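Local atomic coordinates of 3,4-dihydroxybenzoate decarboxylase (Enterobacter cloacae, PDB entry 5NY5), a protein that probably decarboxylates 3,4-dihydroxybenzoate with the help of a prenylated flavin and a metal ion, and can run in reverse to carboxylate catechols at the para position. Residues A[5-9]-A[259-263]; A[116-122]-A[308-314]. One frame throughout, in Å; residues are numbered along the deposited sequence.

Interactions 1 and 2 sit with their centres about 12 Å apart, on the same side of the chain's centre. Their segments alternate along the chain, in the order 5-9, 116-122, 259-263, 308-314. Strand 303-311 is flanked by 120-123, its partner in interaction 2, and by 263-269, which starts at the end of the loop used in interaction 1. The two contacts join directly: Arg-9 NH2 reaches Asn-313 O, and the backbone N of Cys-117 bonds to Ala-259 O. The start of helix 8-16, close to the N-terminus, is thereby tied to the end of the antiparallel sheet of the Rift-related domain, away from the flavin and manganese sites.

Interaction 1 of 2, residues A[5-9]-A[259-263]; sequences INDLR and ARAEI
The backbones of Asp-7 and Arg-260 come closest here, CA to CA 5.7 Å, as the start of helix 8-16 meets the irregular loop leading into strand 263-269. Arg-260 bends at chi2 and chi3, which brings its guanidinium alongside Asn-6 and Asp-7, where NH2 forms a salt bridge with Asp-7 OD2 at 2.7 Å. The carboxylate and guanidinium planes are only 12° apart, yet the oxygen approaches obliquely. Asp-7 is also the N-cap of the helix: chi1 of 51° puts its CG between the backbone N and carbonyl carbon, and OD1 takes the N-H of Ser-10. One buried carboxylate thus serves both helix and loop. The second salt bridge is that of Arg-9 with Glu-262. Arg-9 runs extended from CG to NE, and NE gives a 2.8 Å hydrogen bond to the syn lone pair of Glu-262 OE2. A weak second bond joins NH2 to OE1 at 3.3 Å, with the two flat groups nearly coplanar. OE1 also receives the backbone N-H of Ile-316. Leu-8 CD2 also packs against Glu-262 CG at 3.8 Å, the two side chains crossing at about a right angle. Two waters serve N-H groups of the first helical turn: water 1 links Leu-8 N to Arg-260 O, and water 2 links Arg-9 N to Glu-262 OE2, lying 2.6 Å from that oxygen. The capped turn is thus docked by salt bridges and water onto a strand entrance where Glu-262 and Ile-263 both face Met-210, a classic beta bulge.

Interaction 2 of 2, residues A[116-122]-A[308-314]; sequences PCQEQVF and AVTMRNH
Gln-120 to Phe-122 pair with Val-309 to Met-311 as antiparallel strands, an outer pairing of the sheet in the Rift-related domain. Gln-120 with Met-311 and Phe-122 with Val-309 are hydrogen-bonded pairs. Phe-122 N-H donates to Val-309 O and Val-309 N-H to Phe-122 O, both at 2.7 Å; Val-121 with Thr-310 is the non-hydrogen-bonded pair between them. Gln-120 N donates to Met-311 O at 2.7 Å, and Met-311 N, of a selenomethionine, to Gln-120 O over a longer 3.2 Å. On the Gln-120 and Phe-122 face, Phe-122 CB packs by Val-309 CB, and both side chains rest on Leu-134 of helix 131-134. On the opposite face, Thr-310 CG2 lies 3.6 Å from Gln-118 CG, while Gln-118 NE2 bonds to Gln-249 O. Beyond the end of strand 303-311, Pro-116 CB, in the 3-10 segment ahead of strand 120-123, sits over one face of the Arg-312 guanidinium, 3.5 Å from NH1, and Arg-312 NE bonds to Ala-261 O, which helps hold that group in place. Past the last bridge, the extended side chain of Glu-119 takes over: OE1 accepts the Asn-313 N-H at 2.7 Å in an almost straight bond of 174°.

Interaction 1 of 2, residues A[5-9]-A[259-263]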
ATOM      1  N   ILE A   5      24.779 -13.853  49.680  1.00 64.15           N
ATOM      2  CA  ILE A   5      25.616 -13.275  48.637  1.00 61.01           C
ATOM      3  C   ILE A   5      25.867 -11.813  48.971  1.00 61.01           C
ATOM      4  O   ILE A   5      24.926 -11.062  49.249  1.00 61.54           O
ATOM      5  CB  ILE A   5      24.971 -13.418  47.249  1.00 59.56           C
ATOM      6  CG1 ILE A   5      24.763 -14.894  46.913  1.00 59.69           C
ATOM      7  CG2 ILE A   5      25.838 -12.759  46.194  1.00 57.90           C
ATOM      8  CD1 ILE A   5      24.319 -15.131  45.489  1.00 58.73           C
ATOM      9  N   ASN A   6      27.138 -11.413  48.950  1.00 60.57           N
ATOM     10  CA  ASN A   6      27.490 -10.012  49.115  1.00 60.52           C
ATOM     11  C   ASN A   6      28.655  -9.580  48.238  1.00 59.23           C
ATOM     12  O   ASN A   6      29.081  -8.425  48.337  1.00 59.28           O
ATOM     13  CB  ASN A   6      27.811  -9.696  50.587  1.00 62.32           C
ATOM     14  CG  ASN A   6      28.932 -10.555  51.148  1.00 63.00           C
ATOM     15  OD1 ASN A   6      29.706 -11.163  50.410  1.00 62.02           O
ATOM     16  ND2 ASN A   6      29.025 -10.600  52.471  1.00 64.86           N
ATOM     17  N   ASP A   7      29.184 -10.458  47.392  1.00 58.27           N
ATOM     18  CA  ASP A   7      30.261 -10.097  46.482  1.00 57.19           C
ATOM     19  C   ASP A   7      30.298 -11.118  45.350  1.00 56.09           C
ATOM     20  O   ASP A   7      29.456 -12.015  45.268  1.00 56.15           O
ATOM     21  CB  ASP A   7      31.604 -10.004  47.214  1.00 58.01           C
ATOM     22  CG  ASP A   7      31.905 -11.230  48.059  1.00 59.09           C
ATOM     23  OD1 ASP A   7      31.342 -12.311  47.787  1.00 58.92           O
ATOM     24  OD2 ASP A   7      32.717 -11.110  48.998  1.00 60.27           O
ATOM     25  N   LEU A   8      31.291 -10.970  44.475  1.00 55.25           N
ATOM     26  CA  LEU A   8      31.418 -11.872  43.337  1.00 54.31           C
ATOM     27  C   LEU A   8      31.730 -13.297  43.782  1.00 54.95           C
ATOM     28  O   LEU A   8      31.173 -14.260  43.242  1.00 54.63           O
ATOM     29  CB  LEU A   8      32.496 -11.354  42.388  1.00 53.58           C
ATOM     30  CG  LEU A   8      32.873 -12.232  41.198  1.00 52.79           C
ATOM     31  CD1 LEU A   8      31.667 -12.502  40.316  1.00 52.01           C
ATOM     32  CD2 LEU A   8      33.983 -11.567  40.408  1.00 52.42           C
ATOM     33  N   ARG A   9      32.609 -13.454  44.773  1.00 56.02           N
ATOM     34  CA  ARG A   9      33.059 -14.791  45.150  1.00 56.78           C
ATOM     35  C   ARG A   9      31.976 -15.578  45.877  1.00 57.67           C
ATOM     36  O   ARG A   9      31.921 -16.806  45.750  1.00 57.99           O
ATOM     37  CB  ARG A   9      34.323 -14.696  45.998  1.00 57.86           C
ATOM     38  CG  ARG A   9      35.485 -14.057  45.262  1.00 57.24           C
ATOM     39  CD  ARG A   9      36.762 -14.109  46.072  1.00 58.49           C
ATOM     40  NE  ARG A   9      37.803 -13.274  45.485  1.00 58.14           N
ATOM     41  CZ  ARG A   9      39.081 -13.309  45.844  1.00 59.11           C
ATOM     42  NH1 ARG A   9      39.485 -14.151  46.785  1.00 60.46           N
ATOM     43  NH2 ARG A   9      39.958 -12.508  45.255  1.00 58.89           N
ATOM     44  N   ALA A 259      33.012  -1.409  48.276  1.00 67.46           N
ATOM     45  CA  ALA A 259      33.910  -2.003  49.260  1.00 68.32           C
ATOM     46  C   ALA A 259      34.166  -3.477  48.970  1.00 67.06           C
ATOM     47  O   ALA A 259      35.289  -3.961  49.146  1.00 67.49           O
ATOM     48  CB  ALA A 259      33.338  -1.824  50.665  1.00 69.53           C
ATOM     49  N   ARG A 260      33.143  -4.203  48.526  1.00 65.62           N
ATOM     50  CA  ARG A 260      33.250  -5.633  48.274  1.00 64.52           C
ATOM     51  C   ARG A 260      33.723  -5.955  46.863  1.00 63.35           C
ATOM     52  O   ARG A 260      33.703  -7.124  46.468  1.00 62.35           O
ATOM     53  CB  ARG A 260      31.904  -6.314  48.532  1.00 63.70           C
ATOM     54  CG  ARG A 260      31.361  -6.101  49.933  1.00 64.91           C
ATOM     55  CD  ARG A 260      32.174  -6.853  50.960  1.00 65.84           C
ATOM     56  NE  ARG A 260      31.891  -8.283  50.929  1.00 64.95           N
ATOM     57  CZ  ARG A 260      32.556  -9.187  51.637  1.00 65.55           C
ATOM     58  NH1 ARG A 260      33.547  -8.808  52.430  1.00 67.00           N
ATOM     59  NH2 ARG A 260      32.232 -10.469  51.551  1.00 66.05           N
ATOM     60  N   ALA A 261      34.151  -4.955  46.101  1.00 63.58           N
ATOM     61  CA  ALA A 261      34.525  -5.178  44.716  1.00 62.58           C
ATOM     62  C   ALA A 261      35.832  -5.957  44.618  1.00 62.81           C
ATOM     63  O   ALA A 261      36.590  -6.083  45.582  1.00 63.93           O
ATOM     64  CB  ALA A 261      34.655  -3.848  43.977  1.00 63.01           C
ATOM     65  N   GLU A 262      36.090  -6.487  43.422  1.00 61.82           N
ATOM     66  CA  GLU A 262      37.334  -7.205  43.173  1.00 62.09           C
ATOM     67  C   GLU A 262      38.463  -6.250  42.808  1.00 63.18           C
ATOM     68  O   GLU A 262      39.553  -6.319  43.383  1.00 65.31           O
ATOM     69  CB  GLU A 262      37.132  -8.243  42.068  1.00 60.73           C
ATOM     70  CG  GLU A 262      36.353  -9.473  42.499  1.00 59.93           C
ATOM     71  CD  GLU A 262      37.193 -10.447  43.302  1.00 60.64           C
ATOM     72  OE1 GLU A 262      38.410 -10.541  43.038  1.00 61.29           O
ATOM     73  OE2 GLU A 262      36.640 -11.115  44.198  1.00 60.65           O
ATOM     74  N   ILE A 263      38.222  -5.355  41.851  1.00 62.95           N
ATOM     75  CA  ILE A 263      39.227  -4.410  41.379  1.00 64.03           C
ATOM     76  C   ILE A 263      38.606  -3.022  41.319  1.00 64.52           C
ATOM     77  O   ILE A 263      37.439  -2.868  40.942  1.00 63.57           O
ATOM     78  CB  ILE A 263      39.786  -4.810  39.997  1.00 63.45           C
ATOM     79  CG1 ILE A 263      40.295  -6.250  40.019  1.00 62.99           C
ATOM     80  CG2 ILE A 263      40.903  -3.870  39.573  1.00 64.79           C
ATOM     81  CD1 ILE A 263      40.940  -6.684  38.730  1.00 62.67           C
TER
HETATM   82  O   HOH W   1      32.451  -8.448  44.448  1.00 40.69           O
HETATM   83  O   HOH W   2      34.235 -11.148  45.236  1.00 45.58           O

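Interaction 2 of 2, residues A[116-122]-A[308-314]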
ATOM      1  N   PRO A 116      37.426  -5.177  51.466  1.00 64.74           N
ATOM      2  CA  PRO A 116      38.319  -6.141  50.804  1.00 64.14           C
ATOM      3  C   PRO A 116      38.889  -5.628  49.499  1.00 62.96           C
ATOM      4  O   PRO A 116      39.990  -6.035  49.109  1.00 63.05           O
ATOM      5  CB  PRO A 116      37.411  -7.356  50.581  1.00 63.33           C
ATOM      6  CG  PRO A 116      36.345  -7.223  51.601  1.00 64.24           C
ATOM      7  CD  PRO A 116      36.111  -5.761  51.775  1.00 64.55           C
ATOM      8  N   CYS A 117      38.174  -4.730  48.817  1.00 63.11           N
ATOM      9  CA  CYS A 117      38.674  -4.189  47.560  1.00 61.15           C
ATOM     10  C   CYS A 117      40.021  -3.505  47.737  1.00 62.30           C
ATOM     11  O   CYS A 117      40.829  -3.490  46.806  1.00 61.92           O
ATOM     12  CB  CYS A 117      37.655  -3.218  46.962  1.00 60.38           C
ATOM     13  SG  CYS A 117      37.556  -1.612  47.778  1.00 61.77           S
ATOM     14  N   GLN A 118      40.299  -2.962  48.922  1.00 63.87           N
ATOM     15  CA  GLN A 118      41.537  -2.234  49.172  1.00 65.21           C
ATOM     16  C   GLN A 118      42.594  -3.086  49.872  1.00 66.40           C
ATOM     17  O   GLN A 118      43.441  -2.552  50.596  1.00 68.04           O
ATOM     18  CB  GLN A 118      41.249  -0.966  49.973  1.00 66.42           C
ATOM     19  CG  GLN A 118      40.415   0.050  49.212  1.00 65.57           C
ATOM     20  CD  GLN A 118      40.211   1.341  49.972  1.00 66.96           C
ATOM     21  OE1 GLN A 118      40.557   1.445  51.147  1.00 68.53           O
ATOM     22  NE2 GLN A 118      39.647   2.337  49.302  1.00 66.53           N
ATOM     23  N   GLU A 119      42.572  -4.406  49.664  1.00 65.73           N
ATOM     24  CA  GLU A 119      43.631  -5.255  50.197  1.00 66.92           C
ATOM     25  C   GLU A 119      44.962  -5.024  49.495  1.00 67.31           C
ATOM     26  O   GLU A 119      46.012  -5.328  50.068  1.00 68.81           O
ATOM     27  CB  GLU A 119      43.234  -6.728  50.092  1.00 66.20           C
ATOM     28  CG  GLU A 119      42.161  -7.160  51.079  1.00 66.54           C
ATOM     29  CD  GLU A 119      41.588  -8.528  50.757  1.00 65.67           C
ATOM     30  OE1 GLU A 119      42.018  -9.131  49.754  1.00 64.74           O
ATOM     31  OE2 GLU A 119      40.707  -9.000  51.506  1.00 66.05           O
ATOM     32  N   GLN A 120      44.938  -4.510  48.267  1.00 66.16           N
ATOM     33  CA  GLN A 120      46.133  -4.082  47.556  1.00 66.72           C
ATOM     34  C   GLN A 120      45.906  -2.677  47.023  1.00 66.55           C
ATOM     35  O   GLN A 120      44.784  -2.306  46.667  1.00 65.35           O
ATOM     36  CB  GLN A 120      46.482  -5.007  46.382  1.00 65.70           C
ATOM     37  CG  GLN A 120      46.723  -6.458  46.741  1.00 65.88           C
ATOM     38  CD  GLN A 120      47.084  -7.292  45.525  1.00 65.00           C
ATOM     39  OE1 GLN A 120      46.408  -8.269  45.208  1.00 63.89           O
ATOM     40  NE2 GLN A 120      48.151  -6.905  44.837  1.00 65.65           N
ATOM     41  N   VAL A 121      46.980  -1.895  46.964  1.00 67.92           N
ATOM     42  CA  VAL A 121      46.921  -0.535  46.440  1.00 68.12           C
ATOM     43  C   VAL A 121      48.137  -0.300  45.557  1.00 68.87           C
ATOM     44  O   VAL A 121      49.272  -0.553  45.975  1.00 70.36           O
ATOM     45  CB  VAL A 121      46.859   0.518  47.564  1.00 69.62           C
ATOM     46  CG1 VAL A 121      46.982   1.910  46.981  1.00 70.14           C
ATOM     47  CG2 VAL A 121      45.561   0.392  48.343  1.00 68.96           C
ATOM     48  N   PHE A 122      47.902   0.178  44.338  1.00 68.03           N
ATOM     49  CA  PHE A 122      48.961   0.536  43.400  1.00 68.88           C
ATOM     50  C   PHE A 122      48.769   1.996  43.014  1.00 69.45           C
ATOM     51  O   PHE A 122      47.813   2.331  42.307  1.00 68.21           O
ATOM     52  CB  PHE A 122      48.934  -0.361  42.164  1.00 67.57           C
ATOM     53  CG  PHE A 122      49.303  -1.792  42.436  1.00 67.32           C
ATOM     54  CD1 PHE A 122      48.376  -2.672  42.967  1.00 66.10           C
ATOM     55  CD2 PHE A 122      50.568  -2.262  42.141  1.00 68.49           C
ATOM     56  CE1 PHE A 122      48.708  -3.985  43.213  1.00 66.05           C
ATOM     57  CE2 PHE A 122      50.906  -3.577  42.384  1.00 68.42           C
ATOM     58  CZ  PHE A 122      49.974  -4.440  42.920  1.00 67.19           C
ATOM     59  N   ALA A 308      45.228   5.613  41.084  1.00 78.48           N
ATOM     60  CA  ALA A 308      45.539   4.421  41.854  1.00 77.81           C
ATOM     61  C   ALA A 308      44.686   3.266  41.357  1.00 75.44           C
ATOM     62  O   ALA A 308      43.541   3.455  40.940  1.00 74.34           O
ATOM     63  CB  ALA A 308      45.306   4.640  43.352  1.00 83.42           C
ATOM     64  N   VAL A 309      45.260   2.068  41.398  1.00 74.77           N
ATOM     65  CA  VAL A 309      44.528   0.832  41.157  1.00 72.72           C
ATOM     66  C   VAL A 309      44.437   0.086  42.478  1.00 72.67           C
ATOM     67  O   VAL A 309      45.402   0.049  43.250  1.00 74.02           O
ATOM     68  CB  VAL A 309      45.192  -0.034  40.071  1.00 72.02           C
ATOM     69  CG1 VAL A 309      44.321  -1.235  39.743  1.00 69.97           C
ATOM     70  CG2 VAL A 309      45.442   0.789  38.826  1.00 72.47           C
ATOM     71  N   THR A 310      43.275  -0.504  42.738  1.00 71.23           N
ATOM     72  CA  THR A 310      42.955  -1.048  44.049  1.00 71.29           C
ATOM     73  C   THR A 310      42.226  -2.369  43.872  1.00 69.47           C
ATOM     74  O   THR A 310      41.212  -2.429  43.171  1.00 72.49           O
ATOM     75  CB  THR A 310      42.105  -0.043  44.839  1.00 71.98           C
ATOM     76  OG1 THR A 310      42.964   0.887  45.512  1.00 74.04           O
ATOM     77  CG2 THR A 310      41.220  -0.728  45.843  1.00 71.36           C
HETATM   78  N   MSE A 311      42.747  -3.425  44.492  1.00 69.53           N
HETATM   79  CA  MSE A 311      42.180  -4.761  44.322  1.00 68.01           C
HETATM   80  C   MSE A 311      42.407  -5.648  45.543  1.00 68.48           C
HETATM   81  O   MSE A 311      43.286  -5.381  46.358  1.00 69.99           O
HETATM   82  CB  MSE A 311      42.765  -5.424  43.076  1.00 67.29           C
HETATM   83  CG  MSE A 311      44.281  -5.498  43.052  1.00 68.61           C
HETATM   84 SE   MSE A 311      44.957  -6.106  41.325  1.00 71.38          SE
HETATM   85  CE  MSE A 311      45.567  -7.885  41.834  1.00 77.01           C
ATOM     86  N   ARG A 312      41.594  -6.694  45.677  1.00 67.29           N
ATOM     87  CA  ARG A 312      41.787  -7.642  46.758  1.00 67.74           C
ATOM     88  C   ARG A 312      42.845  -8.675  46.379  1.00 67.85           C
ATOM     89  O   ARG A 312      43.350  -8.707  45.253  1.00 67.46           O
ATOM     90  CB  ARG A 312      40.474  -8.332  47.131  1.00 66.66           C
ATOM     91  CG  ARG A 312      39.397  -8.330  46.070  1.00 65.03           C
ATOM     92  CD  ARG A 312      38.333  -9.370  46.402  1.00 64.07           C
ATOM     93  NE  ARG A 312      37.155  -8.817  47.066  1.00 64.04           N
ATOM     94  CZ  ARG A 312      36.281  -9.541  47.762  1.00 63.76           C
ATOM     95  NH1 ARG A 312      35.230  -8.961  48.324  1.00 63.86           N
ATOM     96  NH2 ARG A 312      36.465 -10.846  47.909  1.00 63.50           N
ATOM     97  N   ASN A 313      43.187  -9.519  47.351  1.00 68.51           N
ATOM     98  CA  ASN A 313      44.184 -10.558  47.131  1.00 68.82           C
ATOM     99  C   ASN A 313      43.695 -11.545  46.081  1.00 67.28           C
ATOM    100  O   ASN A 313      42.597 -12.099  46.197  1.00 66.26           O
ATOM    101  CB  ASN A 313      44.486 -11.284  48.441  1.00 69.86           C
ATOM    102  CG  ASN A 313      45.210 -10.407  49.443  1.00 71.64           C
ATOM    103  OD1 ASN A 313      45.834  -9.413  49.077  1.00 72.30           O
ATOM    104  ND2 ASN A 313      45.136 -10.777  50.716  1.00 72.54           N
ATOM    105  N   HIS A 314      44.520 -11.763  45.057  1.00 67.26           N
ATOM    106  CA  HIS A 314      44.189 -12.635  43.932  1.00 65.99           C
ATOM    107  C   HIS A 314      42.906 -12.157  43.245  1.00 64.53           C
ATOM    108  O   HIS A 314      41.932 -12.895  43.086  1.00 63.40           O
ATOM    109  CB  HIS A 314      44.075 -14.093  44.388  1.00 65.87           C
ATOM    110  CG  HIS A 314      44.287 -15.085  43.290  1.00 65.24           C
ATOM    111  ND1 HIS A 314      43.819 -16.379  43.357  1.00 64.75           N
ATOM    112  CD2 HIS A 314      44.924 -14.976  42.102  1.00 65.18           C
ATOM    113  CE1 HIS A 314      44.154 -17.024  42.254  1.00 64.39           C
ATOM    114  NE2 HIS A 314      44.826 -16.195  41.476  1.00 64.64           N
TER